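Long-range contacts in glucose-binding protein (Thermus thermophilus HB27, PDB 2B3F), which binds galactose, as in this complex, or glucose, and probably delivers the sugar to a binding-protein-dependent transport system: residues Gly11-Ala16 / Ser223-Val228; Glu18-Leu23 / Asp306-Leu311; Asn117-Asn122 / Pro310-Ile315; Val272-Ser277 / Arg341-Leu346. All coordinates share one frame; numbering follows the deposited sequence.

Interaction 1: residues Gly11-Ala16 / Ser223-Val228; sequences GDEGPA and SWQQAV. With GAL (beta-D-galactopyranose), chain G.
The indole of Trp224 takes Glu13 at its edge, with Glu13 OE1 near the ring plane beside NE1, and has Gln225 CD over one face, 3.3 Å above the plane and offset toward the rim. This is the sugar-binding cleft of a periplasmic binding protein, where the short 3-10 turn of Asp12 and Glu13, ahead of helix 15-27, meets the first turn of helix 224-233. The Glu13 carboxylate is turned 89° from the indole plane, and Trp224 NE1 meets Glu13 OE1 (3.0 Å) from above the carboxylate plane. The same OE1 accepts from galactose O6 at 2.7 Å, while Glu13 OE2 accepts from galactose O4 at 2.8 Å; one carboxylate thus holds two sugar hydroxyls, and the indole N-H helps fix its rotation. Replacing Glu13 by an alanine would probably leave O4 and O6 of the sugar without this acceptor and the N-H of Trp224 without its mate. Trp244 meets the Trp224 ring edge-to-face from outside the contact. Ser223 caps the helix: Gln226 N donates to Ser223 OG and Ser223 N to Gln226 OE1, a capping box. Farther from the sugar, Asp12 and Gln225 approach from opposite directions. Gln225, bent at chi2 (96°), turns its amide to Asp12, and Gln225 NE2 donates almost straight (172°) to the syn side of Asp12 OD1, 2.8 Å away.

Interaction 2: residues Glu18-Leu23 / Asp306-Leu311; sequences EALIRL and DTSNPL. Unlike the reference sequence in segment 306-311: Ser308 (reference Phe).
Ala19 CB meets Leu311 CD1 at 3.6 Å where helix 15-27 packs against helix 302-312. The two form a nearly antiparallel helix pair in this periplasmic binding protein fold: the local axes come within 8.7 Å, with 163° between their directions. Apolar contacts carry the interface. Ala19 and Ser308, both small, face each other at the nearest point of the backbones, CA to CA 6.1 Å. Besides Leu311, Ala19 CB touches the methyl CG2 of Thr307 at the longer distance of 4.2 Å. Leucine side chains also pack on the two hydroxyl residues. The branch point of Leu20 presses on Ser308, CG to CB 3.5 Å, a tight fit, and both Leu20 methyls lie alongside the same serine. Ser308 is a phenylalanine in the reference sequence, so this fit belongs to the deposited protein. Leu23 CD2 approaches Thr307 OG1 obliquely. Polar bonds run within helix 302-312 and none joins the segments: Ser308 OG bonds to Gly304 O and Thr307 OG1 to Glu303 O, giving both hydroxyls partners in the preceding turn. Trp295 and Leu298 of helix 289-299 add to the packing round Leu20 and Leu23. With Thr307 OG1 turned beside its own backbone N (chi1 -61°), OG1 stays with Glu303 O and the methyl CG2 faces Ala19 CB.

Interaction 3: residues Asn117-Asn122 / Pro310-Ile315; sequences NIHRSN and PLKGSI. With GAL (beta-D-galactopyranose), chain G.
Lys312 reaches from the last turn of helix 302-312 past His119 to the galactose. Its CB packs on Ala16 of helix 15-27, and CG then passes the imidazole, 3.7 Å from His119 NE2. Bends at chi2 (71°) and chi4 (64°) on either side of an extended chi3 bring the chain round to the sugar. CE comes to 3.7 Å from galactose O3. At the tip, NZ is shared: it donates to His119 NE2 at 2.8 Å, near the edge of the ring and 18° out of its plane, and to galactose O3 at 2.9 Å. In the binding cleft of this periplasmic binding protein the histidine, itself lining the pocket, also helps position the lysine. His119 is fixed in turn by Asp243, a second-shell residue bonded to ND1, and by Ser314 CB, which lies over the ring face 3.4 Å from its centroid, a CH-pi contact. Gly313 ends the helix with positive phi, turning the chain so that Ser314 and Ile315 run beside 117-119. A single antiparallel bridge follows, a hydrogen-bonded pair: Ile118 N donates to Ile315 O and Ile315 N to Ile118 O. The two isoleucines touch through Ile118 CB and Ile315 CG1, with Trp337 of helix 328-339 against both. Asn117 ND2 makes a weak bond to Ser314 OG, while Asn117 OD1 accepts from Asp278 N and Ser314 OG has Asn309 OD1 as its stronger partner.

Interaction 4: residues Val272-Ser277 / Arg341-Leu346; sequences VFMMLS and RIVGSL
The carbonyl oxygen of Val343 receives Met275 N, Val343 O to Met275 N 2.8 Å, and also the CA-H of Met274 in a longer contact, Met274 CA to Val343 O 3.3 Å. Strands 272-276 and 341-344 are parallel neighbours in the mixed sheet of the sugar-binding protein, their short segments twisted by 38°. The ladder alternates in the parallel manner: Phe273 N donates to Arg341 O, Val343 N to Phe273 O, and Ser345 N to Met275 O. On the face of Val272, Met274 and Val343, the Val343 methyl CG2 sits between its neighbours, 3.9 Å from Val272 CG1 and 4.0 Å from Met274 CB. With chi1 and chi2 both extended (179° and 178°), Met274 passes over the backbone of Gly344 and Ser345: CG rests on Ser345 N, and SD and CE continue past Ser345 CA and Gly344 O. An alanine in place of Met274 would probably open a gap between the Gly344-Ser345 backbone and Trp186 and Glu174 of helix 166-190, which the methionine also touches, though the CB contact with Val343 would stay. The other face holds Phe273, Met275 and Ile342. Phe273 and Ile342 point the same way side by side, CB against CD1, with Trp337 packed on both. Met275 crosses Ile342 at about a right angle, its CG 3.6 Å from Ile342 CG2. Beyond the ladder Leu276 borders the galactose, and its CB lies 4.3 Å from Ser345 CB.

Overall arrangement
Interactions 3 and 4 are buried near the middle of the chain; interactions 1 and 2 lie farther out, are partly buried and share helix 15-27. Interactions 1 and 3 both touch the galactose, one supplying a carboxylate and the other an ammonium, and are built on directed polar bonds. Interaction 2 has no polar bond across it and joins helices 15-27 and 302-312; Glu13 stands just ahead of the first of these helices and Lys312 ends the second. It shares Pro310 and Leu311 with interaction 3, and Asn309 links the two. Interaction 4 relies on backbone pairing and apolar side chains; it meets interaction 3 where strand 119-120 adjoins strand 272-280, but touches neither interaction 1 nor interaction 2.

Interaction 1: residues Gly11-Ala16 / Ser223-Val228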
loop_
_atom_site.group_PDB
_atom_site.type_symbol
_atom_site.label_atom_id
_atom_site.label_comp_id
_atom_site.label_asym_id
_atom_site.label_seq_id
_atom_site.Cartn_x
_atom_site.Cartn_y
_atom_site.Cartn_z
ATOM N N GLY A 11 -6.039 0.374 15.704
ATOM C CA GLY A 11 -7.309 -0.276 15.626
ATOM C C GLY A 11 -7.190 -1.645 15.020
ATOM O O GLY A 11 -6.307 -2.436 15.416
ATOM N N ASP A 12 -8.034 -1.916 14.026
ATOM C CA ASP A 12 -8.088 -3.239 13.457
ATOM C C ASP A 12 -6.919 -3.497 12.505
ATOM O O ASP A 12 -6.803 -4.594 11.988
ATOM C CB ASP A 12 -9.437 -3.545 12.790
ATOM C CG ASP A 12 -9.771 -2.606 11.648
ATOM O OD1 ASP A 12 -8.902 -2.331 10.780
ATOM O OD2 ASP A 12 -10.964 -2.157 11.596
ATOM N N GLU A 13 -6.083 -2.488 12.270
ATOM C CA GLU A 13 -4.822 -2.733 11.557
ATOM C C GLU A 13 -3.728 -3.278 12.461
ATOM O O GLU A 13 -2.664 -3.700 11.958
ATOM C CB GLU A 13 -4.350 -1.461 10.851
ATOM C CG GLU A 13 -5.330 -0.962 9.770
ATOM C CD GLU A 13 -4.644 -0.288 8.609
ATOM O OE1 GLU A 13 -5.075 0.823 8.198
ATOM O OE2 GLU A 13 -3.680 -0.894 8.077
ATOM N N GLY A 14 -3.950 -3.252 13.774
ATOM C CA GLY A 14 -2.920 -3.596 14.748
ATOM C C GLY A 14 -2.559 -5.057 15.012
ATOM O O GLY A 14 -1.478 -5.292 15.547
ATOM N N PRO A 15 -3.474 -6.026 14.749
ATOM C CA PRO A 15 -3.137 -7.425 15.131
ATOM C C PRO A 15 -1.740 -7.919 14.746
ATOM O O PRO A 15 -1.030 -8.478 15.591
ATOM C CB PRO A 15 -4.215 -8.245 14.432
ATOM C CG PRO A 15 -5.424 -7.328 14.481
ATOM C CD PRO A 15 -4.858 -5.950 14.220
ATOM N N ALA A 16 -1.350 -7.703 13.497
ATOM C CA ALA A 16 -0.026 -8.151 13.045
ATOM C C ALA A 16 1.111 -7.495 13.837
ATOM O O ALA A 16 2.013 -8.171 14.308
ATOM C CB ALA A 16 0.134 -7.910 11.544
ATOM N N SER A 223 -13.812 5.386 5.885
ATOM C CA SER A 223 -12.516 4.712 5.941
ATOM C C SER A 223 -12.403 3.591 4.899
ATOM O O SER A 223 -13.390 3.111 4.346
ATOM C CB SER A 223 -12.312 4.129 7.334
ATOM O OG SER A 223 -13.161 3.023 7.508
ATOM N N TRP A 224 -11.172 3.097 4.660
ATOM C CA TRP A 224 -11.024 1.964 3.775
ATOM C C TRP A 224 -11.765 0.739 4.299
ATOM O O TRP A 224 -12.349 0.029 3.504
ATOM C CB TRP A 224 -9.552 1.654 3.460
ATOM C CG TRP A 224 -8.754 1.017 4.572
ATOM C CD1 TRP A 224 -7.923 1.636 5.447
ATOM C CD2 TRP A 224 -8.687 -0.381 4.882
ATOM N NE1 TRP A 224 -7.333 0.715 6.289
ATOM C CE2 TRP A 224 -7.814 -0.525 5.975
ATOM C CE3 TRP A 224 -9.306 -1.522 4.360
ATOM C CZ2 TRP A 224 -7.533 -1.771 6.542
ATOM C CZ3 TRP A 224 -9.043 -2.744 4.940
ATOM C CH2 TRP A 224 -8.158 -2.858 6.008
ATOM N N GLN A 225 -11.779 0.533 5.617
ATOM C CA GLN A 225 -12.499 -0.607 6.198
ATOM C C GLN A 225 -14.005 -0.494 5.952
ATOM O O GLN A 225 -14.656 -1.459 5.602
ATOM C CB GLN A 225 -12.242 -0.730 7.683
ATOM C CG GLN A 225 -10.766 -0.997 8.066
ATOM C CD GLN A 225 -9.996 0.250 8.420
ATOM O OE1 GLN A 225 -10.215 1.334 7.841
ATOM N NE2 GLN A 225 -9.088 0.126 9.404
ATOM N N GLN A 226 -14.534 0.714 6.103
ATOM C CA GLN A 226 -15.974 0.929 5.838
ATOM C C GLN A 226 -16.349 0.661 4.389
ATOM O O GLN A 226 -17.430 0.173 4.101
ATOM C CB GLN A 226 -16.382 2.348 6.227
ATOM C CG GLN A 226 -16.472 2.529 7.711
ATOM C CD GLN A 226 -16.915 3.899 8.119
ATOM O OE1 GLN A 226 -16.310 4.905 7.744
ATOM N NE2 GLN A 226 -17.996 3.957 8.903
ATOM N N ALA A 227 -15.454 0.999 3.463
ATOM C CA ALA A 227 -15.688 0.689 2.058
ATOM C C ALA A 227 -15.669 -0.852 1.821
ATOM O O ALA A 227 -16.477 -1.388 1.070
ATOM C CB ALA A 227 -14.671 1.389 1.186
ATOM N N VAL A 228 -14.727 -1.568 2.448
ATOM C CA VAL A 228 -14.741 -3.022 2.376
ATOM C C VAL A 228 -16.049 -3.568 2.940
ATOM O O VAL A 228 -16.639 -4.480 2.354
ATOM C CB VAL A 228 -13.513 -3.668 3.111
ATOM C CG1 VAL A 228 -13.646 -5.202 3.143
ATOM C CG2 VAL A 228 -12.221 -3.260 2.401
HETATM C C1 GAL G . -0.526 1.313 3.457
HETATM C C2 GAL G . 0.380 0.474 4.368
HETATM C C3 GAL G . -0.325 -0.775 4.879
HETATM C C4 GAL G . -1.676 -0.429 5.506
HETATM C C5 GAL G . -2.448 0.501 4.538
HETATM C C6 GAL G . -3.827 0.951 5.046
HETATM O O1 GAL G . 0.108 2.488 3.052
HETATM O O2 GAL G . 1.586 0.151 3.657
HETATM O O3 GAL G . 0.488 -1.435 5.838
HETATM O O4 GAL G . -1.422 0.173 6.748
HETATM O O5 GAL G . -1.701 1.646 4.204
HETATM O O6 GAL G . -3.692 1.876 6.083
#

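Interaction 2: residues Glu18-Leu23 / Asp306-Leu311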
loop_
_atom_site.group_PDB
_atom_site.type_symbol
_atom_site.label_atom_id
_atom_site.label_comp_id
_atom_site.label_asym_id
_atom_site.label_seq_id
_atom_site.Cartn_x
_atom_site.Cartn_y
_atom_site.Cartn_z
ATOM N N GLU A 18 0.884 -6.191 16.803
ATOM C CA GLU A 18 0.769 -6.578 18.200
ATOM C C GLU A 18 1.409 -7.951 18.423
ATOM O O GLU A 18 2.079 -8.164 19.444
ATOM C CB GLU A 18 -0.700 -6.525 18.633
ATOM C CG GLU A 18 -1.158 -5.082 18.805
ATOM C CD GLU A 18 -2.636 -4.850 18.535
ATOM O OE1 GLU A 18 -3.424 -5.832 18.588
ATOM O OE2 GLU A 18 -3.004 -3.659 18.250
ATOM N N ALA A 19 1.256 -8.832 17.435
ATOM C CA ALA A 19 1.887 -10.158 17.451
ATOM C C ALA A 19 3.414 -10.022 17.419
ATOM O O ALA A 19 4.121 -10.726 18.154
ATOM C CB ALA A 19 1.403 -10.985 16.288
ATOM N N LEU A 20 3.934 -9.120 16.584
ATOM C CA LEU A 20 5.381 -8.854 16.580
ATOM C C LEU A 20 5.876 -8.310 17.905
ATOM O O LEU A 20 6.962 -8.675 18.364
ATOM C CB LEU A 20 5.763 -7.860 15.485
ATOM C CG LEU A 20 5.771 -8.449 14.099
ATOM C CD1 LEU A 20 5.922 -7.326 13.073
ATOM C CD2 LEU A 20 6.906 -9.490 13.925
ATOM N N ILE A 21 5.108 -7.408 18.503
ATOM C CA ILE A 21 5.497 -6.815 19.765
ATOM C C ILE A 21 5.544 -7.888 20.867
ATOM O O ILE A 21 6.451 -7.876 21.689
ATOM C CB ILE A 21 4.564 -5.644 20.149
ATOM C CG1 ILE A 21 4.841 -4.469 19.200
ATOM C CG2 ILE A 21 4.787 -5.213 21.613
ATOM C CD1 ILE A 21 3.927 -3.285 19.347
ATOM N N ARG A 22 4.588 -8.806 20.856
ATOM C CA ARG A 22 4.566 -9.902 21.835
ATOM C C ARG A 22 5.804 -10.781 21.680
ATOM O O ARG A 22 6.429 -11.143 22.675
ATOM C CB ARG A 22 3.300 -10.746 21.707
ATOM C CG ARG A 22 2.083 -10.064 22.318
ATOM C CD ARG A 22 0.927 -11.029 22.537
ATOM N NE ARG A 22 0.388 -11.529 21.278
ATOM C CZ ARG A 22 -0.433 -10.840 20.479
ATOM N NH1 ARG A 22 -0.822 -9.605 20.782
ATOM N NH2 ARG A 22 -0.856 -11.397 19.365
ATOM N N LEU A 23 6.145 -11.104 20.434
ATOM C CA LEU A 23 7.383 -11.817 20.123
ATOM C C LEU A 23 8.615 -11.071 20.635
ATOM O O LEU A 23 9.524 -11.660 21.229
ATOM C CB LEU A 23 7.504 -12.000 18.622
ATOM C CG LEU A 23 8.027 -13.329 18.128
ATOM C CD1 LEU A 23 7.012 -14.435 18.429
ATOM C CD2 LEU A 23 8.263 -13.247 16.650
ATOM N N ASP A 306 6.787 -14.457 9.346
ATOM C CA ASP A 306 5.785 -15.504 9.209
ATOM C C ASP A 306 4.822 -15.602 10.405
ATOM O O ASP A 306 3.858 -16.351 10.353
ATOM C CB ASP A 306 6.463 -16.850 8.935
ATOM C CG ASP A 306 6.908 -17.003 7.486
ATOM O OD1 ASP A 306 6.596 -16.121 6.621
ATOM O OD2 ASP A 306 7.563 -18.056 7.218
ATOM N N THR A 307 5.119 -14.870 11.472
ATOM C CA THR A 307 4.168 -14.637 12.569
ATOM C C THR A 307 3.182 -13.506 12.237
ATOM O O THR A 307 1.960 -13.665 12.382
ATOM C CB THR A 307 4.920 -14.315 13.858
ATOM O OG1 THR A 307 5.768 -15.428 14.209
ATOM C CG2 THR A 307 3.964 -14.033 15.007
ATOM N N SER A 308 3.708 -12.373 11.781
ATOM C CA SER A 308 2.875 -11.173 11.566
ATOM C C SER A 308 2.096 -11.168 10.263
ATOM O O SER A 308 0.909 -10.799 10.240
ATOM C CB SER A 308 3.729 -9.917 11.678
ATOM O OG SER A 308 4.811 -9.951 10.769
ATOM N N ASN A 309 2.727 -11.541 9.153
ATOM C CA ASN A 309 2.085 -11.344 7.857
ATOM C C ASN A 309 0.811 -12.132 7.620
ATOM O O ASN A 309 -0.115 -11.615 7.020
ATOM C CB ASN A 309 3.084 -11.455 6.697
ATOM C CG ASN A 309 4.017 -10.270 6.657
ATOM O OD1 ASN A 309 3.564 -9.127 6.567
ATOM N ND2 ASN A 309 5.321 -10.516 6.761
ATOM N N PRO A 310 0.730 -13.383 8.100
ATOM C CA PRO A 310 -0.562 -14.073 7.960
ATOM C C PRO A 310 -1.763 -13.319 8.588
ATOM O O PRO A 310 -2.893 -13.438 8.096
ATOM C CB PRO A 310 -0.315 -15.424 8.654
ATOM C CG PRO A 310 1.193 -15.645 8.493
ATOM C CD PRO A 310 1.774 -14.257 8.674
ATOM N N LEU A 311 -1.513 -12.570 9.650
ATOM C CA LEU A 311 -2.548 -11.727 10.275
ATOM C C LEU A 311 -2.865 -10.473 9.453
ATOM O O LEU A 311 -3.999 -9.976 9.448
ATOM C CB LEU A 311 -2.107 -11.298 11.668
ATOM C CG LEU A 311 -1.950 -12.431 12.684
ATOM C CD1 LEU A 311 -1.227 -11.943 13.952
ATOM C CD2 LEU A 311 -3.335 -12.982 13.026
#

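Interaction 3: residues Asn117-Asn122 / Pro310-Ile315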
loop_
_atom_site.group_PDB
_atom_site.type_symbol
_atom_site.label_atom_id
_atom_site.label_comp_id
_atom_site.label_asym_id
_atom_site.label_seq_id
_atom_site.Cartn_x
_atom_site.Cartn_y
_atom_site.Cartn_z
ATOM N N ASN A 117 7.367 -6.813 4.845
ATOM C CA ASN A 117 6.320 -7.417 4.066
ATOM C C ASN A 117 6.341 -6.962 2.612
ATOM O O ASN A 117 7.180 -6.142 2.193
ATOM C CB ASN A 117 4.943 -7.108 4.700
ATOM C CG ASN A 117 4.567 -5.630 4.620
ATOM O OD1 ASN A 117 5.242 -4.841 3.983
ATOM N ND2 ASN A 117 3.458 -5.262 5.270
ATOM N N ILE A 118 5.416 -7.528 1.866
ATOM C CA ILE A 118 5.024 -7.045 0.551
ATOM C C ILE A 118 3.490 -7.001 0.547
ATOM O O ILE A 118 2.825 -8.002 0.808
ATOM C CB ILE A 118 5.497 -7.982 -0.590
ATOM C CG1 ILE A 118 7.030 -8.089 -0.623
ATOM C CG2 ILE A 118 4.957 -7.535 -1.924
ATOM C CD1 ILE A 118 7.767 -6.859 -1.065
ATOM N N HIS A 119 2.927 -5.818 0.282
ATOM C CA HIS A 119 1.510 -5.705 -0.030
ATOM C C HIS A 119 1.328 -5.487 -1.540
ATOM O O HIS A 119 2.213 -4.969 -2.240
ATOM C CB HIS A 119 0.835 -4.533 0.719
ATOM C CG HIS A 119 0.329 -4.843 2.107
ATOM N ND1 HIS A 119 -0.697 -5.726 2.360
ATOM C CD2 HIS A 119 0.665 -4.306 3.307
ATOM C CE1 HIS A 119 -0.959 -5.725 3.660
ATOM N NE2 HIS A 119 -0.142 -4.875 4.254
ATOM N N ARG A 120 0.153 -5.866 -2.018
ATOM C CA ARG A 120 -0.274 -5.640 -3.391
ATOM C C ARG A 120 -1.380 -4.583 -3.392
ATOM O O ARG A 120 -2.348 -4.698 -2.620
ATOM C CB ARG A 120 -0.856 -6.919 -3.965
ATOM C CG ARG A 120 -1.144 -6.824 -5.435
ATOM C CD ARG A 120 -1.516 -8.164 -6.000
ATOM N NE ARG A 120 -1.657 -8.108 -7.439
ATOM C CZ ARG A 120 -1.857 -9.179 -8.198
ATOM N NH1 ARG A 120 -1.948 -10.364 -7.642
ATOM N NH2 ARG A 120 -1.945 -9.064 -9.506
ATOM N N SER A 121 -1.238 -3.604 -4.273
ATOM C CA SER A 121 -2.197 -2.524 -4.398
ATOM C C SER A 121 -3.395 -2.909 -5.279
ATOM O O SER A 121 -4.547 -2.591 -4.936
ATOM C CB SER A 121 -1.519 -1.274 -4.967
ATOM O OG SER A 121 -2.491 -0.266 -5.227
ATOM N N ASN A 122 -3.131 -3.569 -6.407
ATOM C CA ASN A 122 -4.145 -3.751 -7.454
ATOM C C ASN A 122 -4.966 -5.034 -7.284
ATOM O O ASN A 122 -4.847 -5.973 -8.107
ATOM C CB ASN A 122 -3.501 -3.668 -8.849
ATOM C CG ASN A 122 -2.427 -4.755 -9.100
ATOM O OD1 ASN A 122 -1.618 -5.078 -8.227
ATOM N ND2 ASN A 122 -2.442 -5.322 -10.301
ATOM N N PRO A 310 0.730 -13.383 8.100
ATOM C CA PRO A 310 -0.562 -14.073 7.960
ATOM C C PRO A 310 -1.763 -13.319 8.588
ATOM O O PRO A 310 -2.893 -13.438 8.096
ATOM C CB PRO A 310 -0.315 -15.424 8.654
ATOM C CG PRO A 310 1.193 -15.645 8.493
ATOM C CD PRO A 310 1.774 -14.257 8.674
ATOM N N LEU A 311 -1.513 -12.570 9.650
ATOM C CA LEU A 311 -2.548 -11.727 10.275
ATOM C C LEU A 311 -2.865 -10.473 9.453
ATOM O O LEU A 311 -3.999 -9.976 9.448
ATOM C CB LEU A 311 -2.107 -11.298 11.668
ATOM C CG LEU A 311 -1.950 -12.431 12.684
ATOM C CD1 LEU A 311 -1.227 -11.943 13.952
ATOM C CD2 LEU A 311 -3.335 -12.982 13.026
ATOM N N LYS A 312 -1.852 -9.965 8.768
ATOM C CA LYS A 312 -1.913 -8.659 8.079
ATOM C C LYS A 312 -2.586 -8.677 6.713
ATOM O O LYS A 312 -3.186 -7.672 6.316
ATOM C CB LYS A 312 -0.489 -8.128 7.912
ATOM C CG LYS A 312 -0.356 -6.687 7.445
ATOM C CD LYS A 312 -0.747 -5.665 8.462
ATOM C CE LYS A 312 -0.195 -4.296 8.073
ATOM N NZ LYS A 312 -0.797 -3.834 6.784
ATOM N N GLY A 313 -2.431 -9.762 5.962
ATOM C CA GLY A 313 -2.936 -9.863 4.599
ATOM C C GLY A 313 -1.848 -9.668 3.539
ATOM O O GLY A 313 -2.042 -9.981 2.379
ATOM N N SER A 314 -0.718 -9.132 3.966
ATOM C CA SER A 314 0.488 -9.035 3.151
ATOM C C SER A 314 1.176 -10.395 3.152
ATOM O O SER A 314 0.844 -11.273 3.942
ATOM C CB SER A 314 1.458 -8.010 3.739
ATOM O OG SER A 314 1.520 -8.064 5.154
ATOM N N ILE A 315 2.162 -10.518 2.275
ATOM C CA ILE A 315 3.063 -11.665 2.285
ATOM C C ILE A 315 4.414 -11.208 2.857
ATOM O O ILE A 315 4.685 -10.014 2.994
ATOM C CB ILE A 315 3.193 -12.288 0.866
ATOM C CG1 ILE A 315 3.892 -11.322 -0.098
ATOM C CG2 ILE A 315 1.816 -12.726 0.362
ATOM C CD1 ILE A 315 4.043 -11.790 -1.541
HETATM C C1 GAL G . -0.526 1.313 3.457
HETATM C C2 GAL G . 0.380 0.474 4.368
HETATM C C3 GAL G . -0.325 -0.775 4.879
HETATM C C4 GAL G . -1.676 -0.429 5.506
HETATM C C5 GAL G . -2.448 0.501 4.538
HETATM C C6 GAL G . -3.827 0.951 5.046
HETATM O O1 GAL G . 0.108 2.488 3.052
HETATM O O2 GAL G . 1.586 0.151 3.657
HETATM O O3 GAL G . 0.488 -1.435 5.838
HETATM O O4 GAL G . -1.422 0.173 6.748
HETATM O O5 GAL G . -1.701 1.646 4.204
HETATM O O6 GAL G . -3.692 1.876 6.083
#

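Interaction 4: residues Val272-Ser277 / Arg341-Leu346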
loop_
_atom_site.group_PDB
_atom_site.type_symbol
_atom_site.label_atom_id
_atom_site.label_comp_id
_atom_site.label_asym_id
_atom_site.label_seq_id
_atom_site.Cartn_x
_atom_site.Cartn_y
_atom_site.Cartn_z
ATOM N N VAL A 272 0.256 -8.417 -13.596
ATOM C CA VAL A 272 1.092 -7.347 -13.069
ATOM C C VAL A 272 0.757 -7.203 -11.591
ATOM O O VAL A 272 -0.418 -7.199 -11.205
ATOM C CB VAL A 272 0.859 -5.999 -13.777
ATOM C CG1 VAL A 272 1.830 -4.929 -13.244
ATOM C CG2 VAL A 272 1.009 -6.151 -15.280
ATOM N N PHE A 273 1.808 -7.099 -10.777
ATOM C CA PHE A 273 1.686 -7.025 -9.320
ATOM C C PHE A 273 2.212 -5.646 -8.977
ATOM O O PHE A 273 3.400 -5.362 -9.127
ATOM C CB PHE A 273 2.522 -8.159 -8.708
ATOM C CG PHE A 273 2.379 -8.348 -7.212
ATOM C CD1 PHE A 273 1.991 -9.579 -6.703
ATOM C CD2 PHE A 273 2.754 -7.360 -6.311
ATOM C CE1 PHE A 273 1.914 -9.817 -5.327
ATOM C CE2 PHE A 273 2.682 -7.590 -4.922
ATOM C CZ PHE A 273 2.262 -8.820 -4.432
ATOM N N MET A 274 1.310 -4.754 -8.565
ATOM C CA MET A 274 1.710 -3.415 -8.142
ATOM C C MET A 274 2.009 -3.484 -6.651
ATOM O O MET A 274 1.099 -3.641 -5.830
ATOM C CB MET A 274 0.610 -2.371 -8.420
ATOM C CG MET A 274 1.033 -0.997 -7.967
ATOM S SD MET A 274 -0.205 0.286 -8.323
ATOM C CE MET A 274 0.137 0.628 -10.006
ATOM N N MET A 275 3.292 -3.408 -6.316
ATOM C CA MET A 275 3.726 -3.683 -4.954
ATOM C C MET A 275 3.959 -2.427 -4.140
ATOM O O MET A 275 4.092 -1.316 -4.677
ATOM C CB MET A 275 5.020 -4.530 -4.950
ATOM C CG MET A 275 6.219 -3.842 -5.544
ATOM S SD MET A 275 7.104 -2.669 -4.476
ATOM C CE MET A 275 7.797 -3.750 -3.205
ATOM N N LEU A 276 4.006 -2.635 -2.827
ATOM C CA LEU A 276 4.532 -1.688 -1.860
ATOM C C LEU A 276 5.123 -2.529 -0.729
ATOM O O LEU A 276 4.834 -3.733 -0.634
ATOM C CB LEU A 276 3.409 -0.770 -1.313
ATOM C CG LEU A 276 2.232 -1.514 -0.684
ATOM C CD1 LEU A 276 1.966 -1.057 0.739
ATOM C CD2 LEU A 276 0.966 -1.488 -1.562
ATOM N N SER A 277 5.905 -1.901 0.130
ATOM C CA SER A 277 6.522 -2.628 1.235
ATOM C C SER A 277 6.659 -1.737 2.444
ATOM O O SER A 277 7.217 -0.649 2.354
ATOM C CB SER A 277 7.897 -3.173 0.815
ATOM O OG SER A 277 8.528 -3.797 1.918
ATOM N N ARG A 341 4.914 -9.615 -13.586
ATOM C CA ARG A 341 5.673 -8.402 -13.771
ATOM C C ARG A 341 5.395 -7.498 -12.572
ATOM O O ARG A 341 4.231 -7.318 -12.212
ATOM C CB ARG A 341 5.197 -7.704 -15.046
ATOM C CG ARG A 341 5.681 -6.296 -15.247
ATOM C CD ARG A 341 7.115 -6.235 -15.697
ATOM N NE ARG A 341 7.591 -4.859 -15.844
ATOM C CZ ARG A 341 7.474 -4.102 -16.943
ATOM N NH1 ARG A 341 6.900 -4.552 -18.051
ATOM N NH2 ARG A 341 7.957 -2.857 -16.924
ATOM N N ILE A 342 6.450 -6.950 -11.979
ATOM C CA ILE A 342 6.331 -6.116 -10.779
ATOM C C ILE A 342 6.472 -4.644 -11.147
ATOM O O ILE A 342 7.394 -4.246 -11.866
ATOM C CB ILE A 342 7.412 -6.471 -9.720
ATOM C CG1 ILE A 342 7.421 -7.969 -9.408
ATOM C CG2 ILE A 342 7.215 -5.661 -8.446
ATOM C CD1 ILE A 342 6.112 -8.531 -9.045
ATOM N N VAL A 343 5.536 -3.825 -10.659
ATOM C CA VAL A 343 5.707 -2.366 -10.682
ATOM C C VAL A 343 5.388 -1.848 -9.285
ATOM O O VAL A 343 4.903 -2.611 -8.438
ATOM C CB VAL A 343 4.769 -1.662 -11.717
ATOM C CG1 VAL A 343 5.000 -2.211 -13.144
ATOM C CG2 VAL A 343 3.306 -1.819 -11.325
ATOM N N GLY A 344 5.657 -0.564 -9.066
ATOM C CA GLY A 344 5.496 0.029 -7.738
ATOM C C GLY A 344 4.250 0.894 -7.640
ATOM O O GLY A 344 3.805 1.497 -8.626
ATOM N N SER A 345 3.724 0.956 -6.422
ATOM C CA SER A 345 2.641 1.880 -6.064
ATOM C C SER A 345 3.079 3.328 -5.936
ATOM O O SER A 345 4.146 3.626 -5.402
ATOM C CB SER A 345 2.026 1.429 -4.736
ATOM O OG SER A 345 1.022 2.328 -4.278
ATOM N N LEU A 346 2.208 4.234 -6.398
ATOM C CA LEU A 346 2.315 5.666 -6.108
ATOM C C LEU A 346 1.796 6.001 -4.714
ATOM O O LEU A 346 2.452 6.692 -3.925
ATOM C CB LEU A 346 1.474 6.466 -7.128
ATOM C CG LEU A 346 1.130 7.922 -6.791
ATOM C CD1 LEU A 346 2.395 8.755 -6.668
ATOM C CD2 LEU A 346 0.208 8.493 -7.860
#